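Local coordinates for protein organophosphorus hydrolase (Pseudomonas pseudoalcaligenes, PDB 4LE6) that probably hydrolyses organophosphate triesters, as a two-zinc enzyme of the metallo-beta-lactamase superfamily, at residues V117-T120 against N121-S125; L137-H141 against P142-C146; L148-A151 against D152-A156; V261-E264 against F265-D268. One frame throughout, in Å; residues are numbered along the deposited sequence.

Interaction 1. Residues V117-T120 against N121-S125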
ATOM      1  N   VAL A 117     -17.896  -5.838  -0.847  1.00 19.58           N
ATOM      2  CA  VAL A 117     -16.943  -6.926  -1.096  1.00 20.11           C
ATOM      3  C   VAL A 117     -16.259  -7.456   0.167  1.00 23.77           C
ATOM      4  O   VAL A 117     -15.467  -8.391   0.094  1.00 22.58           O
ATOM      5  CB  VAL A 117     -15.852  -6.474  -2.134  1.00 26.86           C
ATOM      6  CG1 VAL A 117     -15.165  -7.669  -2.775  1.00 30.61           C
ATOM      7  CG2 VAL A 117     -16.490  -5.629  -3.238  1.00 33.05           C
ATOM      8  N   VAL A 118     -16.564  -6.876   1.326  1.00 24.39           N
ATOM      9  CA  VAL A 118     -15.942  -7.318   2.565  1.00 20.72           C
ATOM     10  C   VAL A 118     -16.104  -8.819   2.811  1.00 17.20           C
ATOM     11  O   VAL A 118     -15.124  -9.494   3.147  1.00 16.92           O
ATOM     12  CB  VAL A 118     -16.472  -6.546   3.801  1.00 26.31           C
ATOM     13  CG1 VAL A 118     -16.132  -7.275   5.099  1.00 26.91           C
ATOM     14  CG2 VAL A 118     -15.890  -5.152   3.827  1.00 26.77           C
ATOM     15  N   GLN A 119     -17.314  -9.348   2.683  1.00 18.49           N
ATOM     16  CA  GLN A 119     -17.504 -10.760   3.020  1.00 18.47           C
ATOM     17  C   GLN A 119     -16.713 -11.642   2.029  1.00 19.97           C
ATOM     18  O   GLN A 119     -16.088 -12.661   2.410  1.00 21.28           O
ATOM     19  CB  GLN A 119     -18.984 -11.147   3.040  1.00 19.72           C
ATOM     20  CG  GLN A 119     -19.232 -12.497   3.730  1.00 21.25           C
ATOM     21  CD  GLN A 119     -20.674 -12.954   3.669  1.00 23.08           C
ATOM     22  OE1 GLN A 119     -20.952 -14.135   3.452  1.00 27.47           O
ATOM     23  NE2 GLN A 119     -21.601 -12.027   3.850  1.00 24.55           N
ATOM     24  N   THR A 120     -16.685 -11.205   0.775  1.00 22.32           N
ATOM     25  CA  THR A 120     -15.966 -11.931  -0.281  1.00 25.26           C
ATOM     26  C   THR A 120     -14.476 -11.968   0.054  1.00 23.73           C
ATOM     27  O   THR A 120     -13.829 -13.025   0.014  1.00 22.45           O
ATOM     28  CB  THR A 120     -16.177 -11.271  -1.658  1.00 24.02           C
ATOM     29  OG1 THR A 120     -17.569 -11.328  -1.997  1.00 26.33           O
ATOM     30  CG2 THR A 120     -15.348 -11.966  -2.773  1.00 23.30           C
ATOM     31  N   ASN A 121     -13.945 -10.817   0.452  1.00 22.28           N
ATOM     32  CA  ASN A 121     -12.554 -10.755   0.860  1.00 22.00           C
ATOM     33  C   ASN A 121     -12.294 -11.496   2.165  1.00 22.10           C
ATOM     34  O   ASN A 121     -11.208 -12.038   2.372  1.00 21.22           O
ATOM     35  CB  ASN A 121     -12.079  -9.309   0.939  1.00 23.42           C
ATOM     36  CG  ASN A 121     -11.850  -8.712  -0.441  1.00 24.99           C
ATOM     37  OD1 ASN A 121     -11.279  -9.367  -1.323  1.00 20.57           O
ATOM     38  ND2 ASN A 121     -12.330  -7.500  -0.652  1.00 25.73           N
ATOM     39  N   LEU A 122     -13.287 -11.531   3.046  1.00 22.88           N
ATOM     40  CA  LEU A 122     -13.149 -12.288   4.278  1.00 20.37           C
ATOM     41  C   LEU A 122     -12.925 -13.749   3.906  1.00 19.92           C
ATOM     42  O   LEU A 122     -12.030 -14.424   4.436  1.00 20.20           O
ATOM     43  CB  LEU A 122     -14.390 -12.153   5.152  1.00 24.09           C
ATOM     44  CG  LEU A 122     -14.293 -12.870   6.496  1.00 24.75           C
ATOM     45  CD1 LEU A 122     -14.893 -12.003   7.616  1.00 22.08           C
ATOM     46  CD2 LEU A 122     -14.976 -14.242   6.429  1.00 28.07           C
ATOM     47  N   LYS A 123     -13.746 -14.241   2.989  1.00 19.39           N
ATOM     48  CA  LYS A 123     -13.585 -15.606   2.503  1.00 19.57           C
ATOM     49  C   LYS A 123     -12.241 -15.810   1.807  1.00 22.07           C
ATOM     50  O   LYS A 123     -11.563 -16.822   2.039  1.00 17.77           O
ATOM     51  CB  LYS A 123     -14.748 -15.975   1.591  1.00 17.47           C
ATOM     52  CG  LYS A 123     -16.055 -16.148   2.364  1.00 20.34           C
ATOM     53  CD  LYS A 123     -17.268 -16.222   1.451  1.00 25.19           C
ATOM     54  CE  LYS A 123     -18.554 -16.316   2.266  1.00 27.05           C
ATOM     55  NZ  LYS A 123     -19.760 -16.264   1.402  1.00 29.31           N
ATOM     56  N   ALA A 124     -11.841 -14.839   0.986  1.00 19.96           N
ATOM     57  CA  ALA A 124     -10.573 -14.943   0.263  1.00 20.60           C
ATOM     58  C   ALA A 124      -9.396 -15.016   1.230  1.00 20.95           C
ATOM     59  O   ALA A 124      -8.398 -15.690   0.971  1.00 21.37           O
ATOM     60  CB  ALA A 124     -10.402 -13.755  -0.691  1.00 23.77           C
ATOM     61  N   SER A 125      -9.529 -14.346   2.368  1.00 20.18           N
ATOM     62  CA  SER A 125      -8.461 -14.318   3.359  1.00 17.86           C
ATOM     63  C   SER A 125      -8.361 -15.629   4.162  1.00 19.61           C
ATOM     64  O   SER A 125      -7.465 -15.787   4.995  1.00 23.97           O
ATOM     65  CB  SER A 125      -8.662 -13.141   4.313  1.00 18.37           C
ATOM     66  OG  SER A 125      -9.542 -13.470   5.359  1.00 18.77           O
TER

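Interaction 2. Residues L137-H141 against P142-C146. With ZN (zinc ion), chain J; ZN (zinc ion), chain K.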
ATOM      1  N   LEU A 137     -19.468  -2.523  15.710  1.00 21.72           N
ATOM      2  CA  LEU A 137     -19.718  -1.444  14.760  1.00 19.61           C
ATOM      3  C   LEU A 137     -19.180  -0.139  15.317  1.00 22.00           C
ATOM      4  O   LEU A 137     -19.514   0.219  16.455  1.00 21.64           O
ATOM      5  CB  LEU A 137     -21.220  -1.292  14.527  1.00 18.62           C
ATOM      6  CG  LEU A 137     -21.920  -2.466  13.844  1.00 22.59           C
ATOM      7  CD1 LEU A 137     -23.399  -2.140  13.719  1.00 28.10           C
ATOM      8  CD2 LEU A 137     -21.301  -2.738  12.492  1.00 22.27           C
ATOM      9  N   THR A 138     -18.374   0.593  14.535  1.00 21.65           N
ATOM     10  CA  THR A 138     -17.907   1.905  14.996  1.00 21.37           C
ATOM     11  C   THR A 138     -19.095   2.864  15.059  1.00 21.19           C
ATOM     12  O   THR A 138     -19.174   3.691  15.954  1.00 22.69           O
ATOM     13  CB  THR A 138     -16.793   2.497  14.112  1.00 19.12           C
ATOM     14  OG1 THR A 138     -17.241   2.586  12.752  1.00 19.54           O
ATOM     15  CG2 THR A 138     -15.585   1.606  14.178  1.00 16.78           C
ATOM     16  N   HIS A 139     -20.019   2.724  14.109  1.00 19.36           N
ATOM     17  CA  HIS A 139     -21.236   3.524  14.061  1.00 18.28           C
ATOM     18  C   HIS A 139     -22.190   2.895  13.053  1.00 20.89           C
ATOM     19  O   HIS A 139     -21.834   1.926  12.382  1.00 21.30           O
ATOM     20  CB  HIS A 139     -20.952   5.005  13.706  1.00 18.92           C
ATOM     21  CG  HIS A 139     -20.302   5.220  12.367  1.00 20.03           C
ATOM     22  ND1 HIS A 139     -19.114   4.624  12.006  1.00 22.42           N
ATOM     23  CD2 HIS A 139     -20.632   6.046  11.341  1.00 22.25           C
ATOM     24  CE1 HIS A 139     -18.760   5.040  10.800  1.00 26.10           C
ATOM     25  NE2 HIS A 139     -19.671   5.898  10.370  1.00 22.93           N
ATOM     26  N   LEU A 140     -23.391   3.450  12.933  1.00 24.03           N
ATOM     27  CA  LEU A 140     -24.475   2.782  12.206  1.00 22.70           C
ATOM     28  C   LEU A 140     -24.665   3.238  10.770  1.00 21.83           C
ATOM     29  O   LEU A 140     -25.664   2.891  10.112  1.00 23.01           O
ATOM     30  CB  LEU A 140     -25.797   2.950  12.977  1.00 26.77           C
ATOM     31  CG  LEU A 140     -25.805   2.300  14.358  1.00 31.97           C
ATOM     32  CD1 LEU A 140     -27.182   2.463  15.029  1.00 29.23           C
ATOM     33  CD2 LEU A 140     -25.397   0.818  14.279  1.00 34.91           C
ATOM     34  N   HIS A 141     -23.703   3.990  10.257  1.00 21.34           N
ATOM     35  CA  HIS A 141     -23.786   4.440   8.886  1.00 23.00           C
ATOM     36  C   HIS A 141     -23.843   3.225   7.951  1.00 24.19           C
ATOM     37  O   HIS A 141     -23.279   2.178   8.265  1.00 21.88           O
ATOM     38  CB  HIS A 141     -22.582   5.325   8.534  1.00 23.05           C
ATOM     39  CG  HIS A 141     -22.785   6.782   8.816  1.00 23.87           C
ATOM     40  ND1 HIS A 141     -21.737   7.684   8.837  1.00 25.48           N
ATOM     41  CD2 HIS A 141     -23.908   7.500   9.058  1.00 25.73           C
ATOM     42  CE1 HIS A 141     -22.210   8.891   9.087  1.00 27.92           C
ATOM     43  NE2 HIS A 141     -23.522   8.806   9.232  1.00 28.76           N
ATOM     44  N   PRO A 142     -24.529   3.367   6.802  1.00 25.19           N
ATOM     45  CA  PRO A 142     -24.703   2.274   5.838  1.00 27.74           C
ATOM     46  C   PRO A 142     -23.396   1.592   5.460  1.00 25.52           C
ATOM     47  O   PRO A 142     -23.352   0.356   5.419  1.00 26.29           O
ATOM     48  CB  PRO A 142     -25.270   2.975   4.606  1.00 30.46           C
ATOM     49  CG  PRO A 142     -25.849   4.243   5.097  1.00 30.44           C
ATOM     50  CD  PRO A 142     -25.020   4.649   6.267  1.00 26.70           C
ATOM     51  N   ASP A 143     -22.346   2.380   5.223  1.00 23.30           N
ATOM     52  CA  ASP A 143     -21.065   1.824   4.757  1.00 24.59           C
ATOM     53  C   ASP A 143     -20.298   1.061   5.844  1.00 25.53           C
ATOM     54  O   ASP A 143     -19.188   0.558   5.605  1.00 23.32           O
ATOM     55  CB  ASP A 143     -20.171   2.900   4.102  1.00 24.18           C
ATOM     56  CG  ASP A 143     -19.938   4.122   4.996  1.00 23.93           C
ATOM     57  OD1 ASP A 143     -20.921   4.655   5.535  1.00 22.31           O
ATOM     58  OD2 ASP A 143     -18.771   4.577   5.138  1.00 18.50           O
ATOM     59  N   HIS A 144     -20.909   0.952   7.023  1.00 21.88           N
ATOM     60  CA  HIS A 144     -20.341   0.201   8.141  1.00 20.06           C
ATOM     61  C   HIS A 144     -21.272  -0.909   8.602  1.00 20.20           C
ATOM     62  O   HIS A 144     -20.823  -1.977   9.054  1.00 18.97           O
ATOM     63  CB  HIS A 144     -20.026   1.169   9.294  1.00 22.63           C
ATOM     64  CG  HIS A 144     -19.065   2.240   8.898  1.00 20.67           C
ATOM     65  ND1 HIS A 144     -17.716   2.162   9.163  1.00 24.31           N
ATOM     66  CD2 HIS A 144     -19.246   3.378   8.186  1.00 17.58           C
ATOM     67  CE1 HIS A 144     -17.109   3.215   8.646  1.00 23.37           C
ATOM     68  NE2 HIS A 144     -18.015   3.973   8.054  1.00 19.36           N
ATOM     69  N   ALA A 145     -22.572  -0.672   8.469  1.00 20.25           N
ATOM     70  CA  ALA A 145     -23.563  -1.553   9.082  1.00 20.86           C
ATOM     71  C   ALA A 145     -24.374  -2.360   8.078  1.00 21.72           C
ATOM     72  O   ALA A 145     -24.873  -3.433   8.434  1.00 22.96           O
ATOM     73  CB  ALA A 145     -24.513  -0.760   9.980  1.00 20.46           C
ATOM     74  N   CYS A 146     -24.522  -1.877   6.846  1.00 20.87           N
ATOM     75  CA  CYS A 146     -25.361  -2.603   5.891  1.00 23.93           C
ATOM     76  C   CYS A 146     -24.827  -4.008   5.586  1.00 24.55           C
ATOM     77  O   CYS A 146     -25.587  -4.892   5.205  1.00 22.87           O
ATOM     78  CB  CYS A 146     -25.496  -1.839   4.584  1.00 25.31           C
ATOM     79  SG  CYS A 146     -26.772  -0.553   4.630  1.00 30.14           S
TER
HETATM   80 ZN    ZN J 405     -19.709   7.362   8.753  1.00 24.94          ZN
HETATM   81 ZN    ZN K 406     -17.923   5.629   6.825  1.00 20.50          ZN
HETATM   82  O   HOH W   1     -19.550   6.458   6.828  1.00 14.52           O

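Interaction 3. Residues L148-A151 against D152-A156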
ATOM      1  N   LEU A 148     -24.098  -6.252   7.472  1.00 20.33           N
ATOM      2  CA  LEU A 148     -24.631  -7.243   8.400  1.00 17.57           C
ATOM      3  C   LEU A 148     -25.665  -8.168   7.759  1.00 21.07           C
ATOM      4  O   LEU A 148     -25.995  -9.210   8.320  1.00 26.34           O
ATOM      5  CB  LEU A 148     -25.281  -6.546   9.597  1.00 19.14           C
ATOM      6  CG  LEU A 148     -24.303  -6.005  10.633  1.00 21.81           C
ATOM      7  CD1 LEU A 148     -25.053  -5.074  11.572  1.00 24.35           C
ATOM      8  CD2 LEU A 148     -23.608  -7.141  11.414  1.00 21.54           C
ATOM      9  N   VAL A 149     -26.219  -7.755   6.626  1.00 23.32           N
ATOM     10  CA  VAL A 149     -27.318  -8.496   5.995  1.00 23.24           C
ATOM     11  C   VAL A 149     -26.998  -8.859   4.534  1.00 23.65           C
ATOM     12  O   VAL A 149     -26.580  -7.994   3.745  1.00 24.31           O
ATOM     13  CB  VAL A 149     -28.643  -7.692   6.064  1.00 27.10           C
ATOM     14  CG1 VAL A 149     -29.818  -8.508   5.508  1.00 28.16           C
ATOM     15  CG2 VAL A 149     -28.929  -7.258   7.500  1.00 32.18           C
ATOM     16  N   ASN A 150     -27.165 -10.142   4.207  1.00 27.39           N
ATOM     17  CA  ASN A 150     -26.970 -10.669   2.849  1.00 27.85           C
ATOM     18  C   ASN A 150     -28.134 -10.294   1.953  1.00 29.78           C
ATOM     19  O   ASN A 150     -29.187  -9.898   2.443  1.00 28.05           O
ATOM     20  CB  ASN A 150     -26.856 -12.195   2.882  1.00 27.29           C
ATOM     21  CG  ASN A 150     -25.580 -12.678   3.566  1.00 26.37           C
ATOM     22  OD1 ASN A 150     -24.536 -12.037   3.469  1.00 22.32           O
ATOM     23  ND2 ASN A 150     -25.660 -13.815   4.248  1.00 28.41           N
ATOM     24  N   ALA A 151     -27.960 -10.443   0.643  1.00 31.56           N
ATOM     25  CA  ALA A 151     -28.973  -9.997  -0.305  1.00 33.79           C
ATOM     26  C   ALA A 151     -30.290 -10.720  -0.104  1.00 32.58           C
ATOM     27  O   ALA A 151     -31.342 -10.161  -0.383  1.00 36.39           O
ATOM     28  CB  ALA A 151     -28.489 -10.179  -1.742  1.00 34.25           C
ATOM     29  N   ASP A 152     -30.252 -11.956   0.391  1.00 29.42           N
ATOM     30  CA  ASP A 152     -31.502 -12.710   0.572  1.00 31.68           C
ATOM     31  C   ASP A 152     -32.153 -12.444   1.928  1.00 32.85           C
ATOM     32  O   ASP A 152     -33.154 -13.069   2.267  1.00 35.23           O
ATOM     33  CB  ASP A 152     -31.285 -14.214   0.371  1.00 36.74           C
ATOM     34  CG  ASP A 152     -30.333 -14.827   1.388  1.00 38.16           C
ATOM     35  OD1 ASP A 152     -29.957 -14.161   2.378  1.00 33.97           O
ATOM     36  OD2 ASP A 152     -29.967 -16.006   1.197  1.00 42.93           O
ATOM     37  N   GLY A 153     -31.580 -11.522   2.701  1.00 32.83           N
ATOM     38  CA  GLY A 153     -32.120 -11.181   4.005  1.00 34.29           C
ATOM     39  C   GLY A 153     -31.495 -11.989   5.132  1.00 32.27           C
ATOM     40  O   GLY A 153     -31.721 -11.703   6.301  1.00 33.03           O
ATOM     41  N   SER A 154     -30.679 -12.981   4.799  1.00 29.18           N
ATOM     42  CA  SER A 154     -30.042 -13.783   5.836  1.00 26.76           C
ATOM     43  C   SER A 154     -28.914 -12.980   6.506  1.00 25.62           C
ATOM     44  O   SER A 154     -28.306 -12.102   5.877  1.00 29.93           O
ATOM     45  CB  SER A 154     -29.500 -15.103   5.273  1.00 28.74           C
ATOM     46  OG  SER A 154     -28.455 -14.863   4.346  1.00 31.31           O
ATOM     47  N   PRO A 155     -28.633 -13.270   7.788  1.00 26.49           N
ATOM     48  CA  PRO A 155     -27.543 -12.592   8.506  1.00 24.73           C
ATOM     49  C   PRO A 155     -26.181 -12.902   7.880  1.00 23.93           C
ATOM     50  O   PRO A 155     -25.880 -14.060   7.626  1.00 24.63           O
ATOM     51  CB  PRO A 155     -27.615 -13.195   9.913  1.00 31.47           C
ATOM     52  CG  PRO A 155     -28.957 -13.883  10.004  1.00 37.89           C
ATOM     53  CD  PRO A 155     -29.288 -14.302   8.615  1.00 34.16           C
ATOM     54  N   ALA A 156     -25.366 -11.889   7.612  1.00 23.12           N
ATOM     55  CA  ALA A 156     -24.058 -12.140   7.042  1.00 24.32           C
ATOM     56  C   ALA A 156     -23.178 -12.921   8.028  1.00 25.37           C
ATOM     57  O   ALA A 156     -22.429 -13.812   7.622  1.00 24.43           O
ATOM     58  CB  ALA A 156     -23.396 -10.837   6.648  1.00 24.69           C
TER
HETATM   59  O   HOH W   2     -22.898 -14.876   5.170  1.00 21.40           O

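Interaction 4. Residues V261-E264 against F265-D268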
ATOM      1  N   VAL A 261     -10.633  20.678   9.086  1.00 28.29           N
ATOM      2  CA  VAL A 261     -11.548  20.477   7.961  1.00 28.20           C
ATOM      3  C   VAL A 261     -12.603  19.429   8.327  1.00 27.44           C
ATOM      4  O   VAL A 261     -12.274  18.383   8.881  1.00 26.47           O
ATOM      5  CB  VAL A 261     -10.776  20.085   6.673  1.00 27.75           C
ATOM      6  CG1 VAL A 261     -11.728  19.658   5.553  1.00 27.60           C
ATOM      7  CG2 VAL A 261      -9.918  21.261   6.194  1.00 28.85           C
ATOM      8  N   VAL A 262     -13.870  19.715   8.040  1.00 27.99           N
ATOM      9  CA  VAL A 262     -14.963  18.828   8.463  1.00 27.51           C
ATOM     10  C   VAL A 262     -15.728  18.233   7.278  1.00 28.01           C
ATOM     11  O   VAL A 262     -15.609  18.706   6.150  1.00 27.72           O
ATOM     12  CB  VAL A 262     -15.940  19.547   9.386  1.00 31.37           C
ATOM     13  CG1 VAL A 262     -15.174  20.143  10.564  1.00 34.32           C
ATOM     14  CG2 VAL A 262     -16.696  20.647   8.638  1.00 33.61           C
ATOM     15  N   PHE A 263     -16.506  17.191   7.558  1.00 26.66           N
ATOM     16  CA  PHE A 263     -17.282  16.496   6.545  1.00 27.52           C
ATOM     17  C   PHE A 263     -18.765  16.870   6.676  1.00 29.49           C
ATOM     18  O   PHE A 263     -19.313  16.873   7.781  1.00 30.10           O
ATOM     19  CB  PHE A 263     -17.068  14.997   6.730  1.00 29.49           C
ATOM     20  CG  PHE A 263     -17.742  14.138   5.701  1.00 30.41           C
ATOM     21  CD1 PHE A 263     -17.560  14.354   4.348  1.00 32.41           C
ATOM     22  CD2 PHE A 263     -18.522  13.070   6.100  1.00 34.66           C
ATOM     23  CE1 PHE A 263     -18.185  13.536   3.412  1.00 31.95           C
ATOM     24  CE2 PHE A 263     -19.129  12.245   5.173  1.00 35.47           C
ATOM     25  CZ  PHE A 263     -18.968  12.477   3.838  1.00 32.26           C
ATOM     26  N   GLU A 264     -19.418  17.173   5.556  1.00 29.26           N
ATOM     27  CA  GLU A 264     -20.806  17.637   5.594  1.00 35.80           C
ATOM     28  C   GLU A 264     -21.736  16.664   6.321  1.00 33.76           C
ATOM     29  O   GLU A 264     -22.732  17.071   6.893  1.00 33.92           O
ATOM     30  CB  GLU A 264     -21.351  17.866   4.185  1.00 41.46           C
ATOM     31  CG  GLU A 264     -22.478  18.903   4.149  1.00 54.40           C
ATOM     32  CD  GLU A 264     -21.960  20.328   4.104  1.00 69.76           C
ATOM     33  OE1 GLU A 264     -20.772  20.539   4.423  1.00 77.28           O
ATOM     34  OE2 GLU A 264     -22.732  21.240   3.740  1.00 74.99           O
ATOM     35  N   PHE A 265     -21.401  15.382   6.293  1.00 32.90           N
ATOM     36  CA  PHE A 265     -22.263  14.364   6.895  1.00 37.08           C
ATOM     37  C   PHE A 265     -21.771  13.852   8.259  1.00 35.58           C
ATOM     38  O   PHE A 265     -22.268  12.836   8.768  1.00 36.84           O
ATOM     39  CB  PHE A 265     -22.473  13.221   5.905  1.00 38.05           C
ATOM     40  CG  PHE A 265     -23.266  13.631   4.690  1.00 39.58           C
ATOM     41  CD1 PHE A 265     -24.486  14.276   4.822  1.00 42.01           C
ATOM     42  CD2 PHE A 265     -22.778  13.399   3.418  1.00 42.34           C
ATOM     43  CE1 PHE A 265     -25.212  14.668   3.706  1.00 40.43           C
ATOM     44  CE2 PHE A 265     -23.502  13.782   2.305  1.00 41.54           C
ATOM     45  CZ  PHE A 265     -24.719  14.421   2.450  1.00 38.44           C
ATOM     46  N   ASP A 266     -20.818  14.566   8.858  1.00 31.21           N
ATOM     47  CA  ASP A 266     -20.658  14.497  10.302  1.00 32.95           C
ATOM     48  C   ASP A 266     -21.967  15.009  10.911  1.00 33.15           C
ATOM     49  O   ASP A 266     -22.442  16.079  10.542  1.00 33.91           O
ATOM     50  CB  ASP A 266     -19.503  15.384  10.776  1.00 33.34           C
ATOM     51  CG  ASP A 266     -18.146  14.863  10.359  1.00 34.64           C
ATOM     52  OD1 ASP A 266     -17.971  13.635  10.241  1.00 38.23           O
ATOM     53  OD2 ASP A 266     -17.239  15.695  10.157  1.00 34.83           O
ATOM     54  N   VAL A 267     -22.560  14.264  11.838  1.00 30.21           N
ATOM     55  CA  VAL A 267     -23.787  14.740  12.486  1.00 31.87           C
ATOM     56  C   VAL A 267     -23.527  16.021  13.279  1.00 30.99           C
ATOM     57  O   VAL A 267     -24.338  16.936  13.264  1.00 31.47           O
ATOM     58  CB  VAL A 267     -24.392  13.686  13.424  1.00 32.49           C
ATOM     59  CG1 VAL A 267     -25.577  14.278  14.213  1.00 30.51           C
ATOM     60  CG2 VAL A 267     -24.819  12.465  12.620  1.00 34.83           C
ATOM     61  N   ASP A 268     -22.385  16.070  13.948  1.00 30.48           N
ATOM     62  CA  ASP A 268     -21.963  17.240  14.702  1.00 30.95           C
ATOM     63  C   ASP A 268     -20.502  17.556  14.373  1.00 29.66           C
ATOM     64  O   ASP A 268     -19.583  16.936  14.919  1.00 28.42           O
ATOM     65  CB  ASP A 268     -22.119  16.962  16.194  1.00 35.36           C
ATOM     66  CG  ASP A 268     -21.861  18.176  17.030  1.00 41.40           C
ATOM     67  OD1 ASP A 268     -20.964  18.990  16.676  1.00 36.72           O
ATOM     68  OD2 ASP A 268     -22.587  18.327  18.028  1.00 46.30           O
TER
HETATM   69  O   HOH W   3     -24.820  16.721   9.232  1.00 50.70           O

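Interaction 1. Residues V117-T120 against N121-S125
Lys123 reaches back one helical turn to Gln119, and its side chain can be followed atom by atom. CB rests 3.5 Å from Thr120 O. With CG anti to the carbonyl carbon (chi1 -71°), CG passes 3.5 Å from Gln119 O, the same oxygen that accepts the backbone N of Lys123. The extended chain then carries CD past that carbonyl and brings CE across to the Gln119 side chain, 3.5 Å from its OE1. NZ ends in a hydrogen bond of 3.2 Å to Gln119 OE1, the ammonium lying 30° out of the carbonyl plane of the amide. The other end of that amide is also held: Gln119 NE2 donates to Asn150 OD1, and the side chain lies against Pro129, Ala156 and Tyr157. A second i to i+4 pair lies along another side of the turn, where CG1 of Val117 packs 3.5 Å from ND2 of Asn121. The Asn121 amide is bonded to Gly36 N, just ahead of strand 37-42, through OD1, and to Tyr51 O of strand 45-57 through ND2. Between these pairs run the ordinary alpha-helical bonds, among them Asn121 N to Val117 O at 2.9 Å. Helix 118-124 is the crossover helix of the beta-alpha-beta unit formed with strands 100-103 and 134-136; Val118 and Leu122 face Leu50, Ala91 and Leu93 of the sheet, and Ser125 OG bonds back to Leu122 O. With NZ at OE1 and Asn150 at NE2, both ends of the Gln119 amide are engaged, which is consistent with the modelled orientation of the amide, while the ammonium probably strengthens its polarisation.

Interaction 2. Residues L137-H141 against P142-C146
The imidazole of His144 carries CE1 of His139 over the centre of one face, 3.0 Å above the plane, with the zinc-bound water in plane at its edge. The two ring planes are inclined at 49°, with centroids 3.9 Å apart. At the edge of the His139 ring, in its plane, lie His141 ND1 and Thr138 CB. This is the HxHxDH motif of the metallo-beta-lactamase fold, running from the loop after strand 134-136 into helix 142-145. His139 NE2 and His141 ND1 bind one zinc, completed by His226 and Asp247; Asp143 OD2 and His144 NE2 bind the other, with Asp247 and His294. One water bridges both metals. Second-shell bonds fix the ring rotations: His139 ND1 donates to Thr138 OG1 at 2.9 Å, 5° out of the ring plane, and His144 ND1 is hydrogen-bonded to Asp104 OD2; Asp104 also partners Thr138 OG1. For Asp143, CG sits between the backbone N and the carbonyl carbon (chi1 54°), which turns the carboxylate back toward the metal. His141, the N-cap residue, offers its carbonyl to His144 N and Ala145 N. Leu137 CD1 rests 4.1 Å from Ala145 CB, and Leu137 CD2 3.6 Å from His144 O.

Interaction 3. Residues L148-A151 against D152-A156
Asn150 and Ser154 face each other across a tight turn, the amide of one turned so that its ND2 points at the hydroxyl oxygen of the other. Asn150 ND2 donates to Ser154 OG at 3.0 Å, with the oxygen nearly in the amide plane, 4° out of it. Ser154 OG lies between its backbone N and carbonyl carbon (chi1 65°), which directs it to the Asp152 carboxylate as well: it donates to Asp152 OD1 at 2.6 Å on the syn lone pair. The same OD1 is met on its anti side by Ser154 N, 31° out of the carboxylate plane. Two donors from a single residue thus grip one oxygen, and Asn150 CB lies 3.7 Å from Asp152 OD1. At the opposite end of the Asn150 amide, OD1 touches Ala156 CB. ND2 also donates to a water that in turn donates a hydrogen bond to Ala156 O. The backbones pair beneath these side chains: Asn150 N donates to Ser154 O at 2.8 Å and Ala156 N to Leu148 O, flanking the single bridge of Val149 with Pro155. Val149 CG1 rests 3.8 Å from Gly153 O. Gly153 ends the type I turn that starts at Asn150, with a positive phi and its N bonded to Asn150 O. This is a surface 3:5 hairpin turn, type I with a G1 bulge at Gly153 and an Asx turn at Asp152.

Interaction 4. Residues V261-E264 against F265-D268
Asp266 N donates to Phe263 O at 3.0 Å, closing a type I beta turn from Phe263 to Asp266. In return Asp266 OD2 accepts from Phe263 N at 3.1 Å; main chain and side chain therefore brace the turn in both directions. Phe263 N arrives from above the carboxylate plane, 51° out of it. CG of Asp266 stands anti to the carbonyl carbon (chi1 -69°), which swings the carboxylate back over the strand, where OD2 also lies 3.5 Å from Phe263 CB. The other oxygen, OD1, accepts from His226 ND1. Because His226 is a ligand of one zinc, Asp266 is a second-shell residue: its bond to ND1 fixes the rotation of that imidazole, leaving NE2 for the metal, and probably makes NE2 a stronger ligand for the zinc. The turn starts on the last residue of strand 262-263, which pairs with strand 62-63, and leads toward helix 269-286, whose N-cap is Asp268, OD1 accepting from Gln271 N. Within the turn two aromatic side chains meet in an offset edge-to-face pair. The edge of Phe265 is directed at the face of Phe263, planes at 81° and centroids 5.8 Å apart. Phe263 CE2 packs 3.6 Å from Phe265 CB, and Phe263 CZ 3.9 Å from Phe265 CD2. Phe265 N lies over a face of the Phe263 ring, displaced toward its rim. Phe263 lies against Leu61 and Leu250, whereas Val262 packs on Ser269, Arg273 and Arg276 of the helix. One water donates to both Glu264 O and Asp266 O, 2.8 Å from the latter oxygen.

In the fold
Interaction 2 holds four of the zinc ligands, and the other interactions can be placed around it. Interaction 4, its centre about 16 Å away, is linked to the site from outside through Asp266 and the zinc ligand His226, and comes against interaction 2 directly where His141 CE1 lies 4.0 Å from Phe265 O. Interaction 3 follows the zinc-binding motif in the chain and packs on Leu137, just ahead of that motif, Leu148 CD1 lying 4.0 Å from Leu137 CD1. Interaction 3 is also linked to interaction 1, through Gln119 and Asn150, with centres about 15 Å apart. Interactions 1 and 4 lie on opposite sides of the chain's centre, their centres about 30 Å apart.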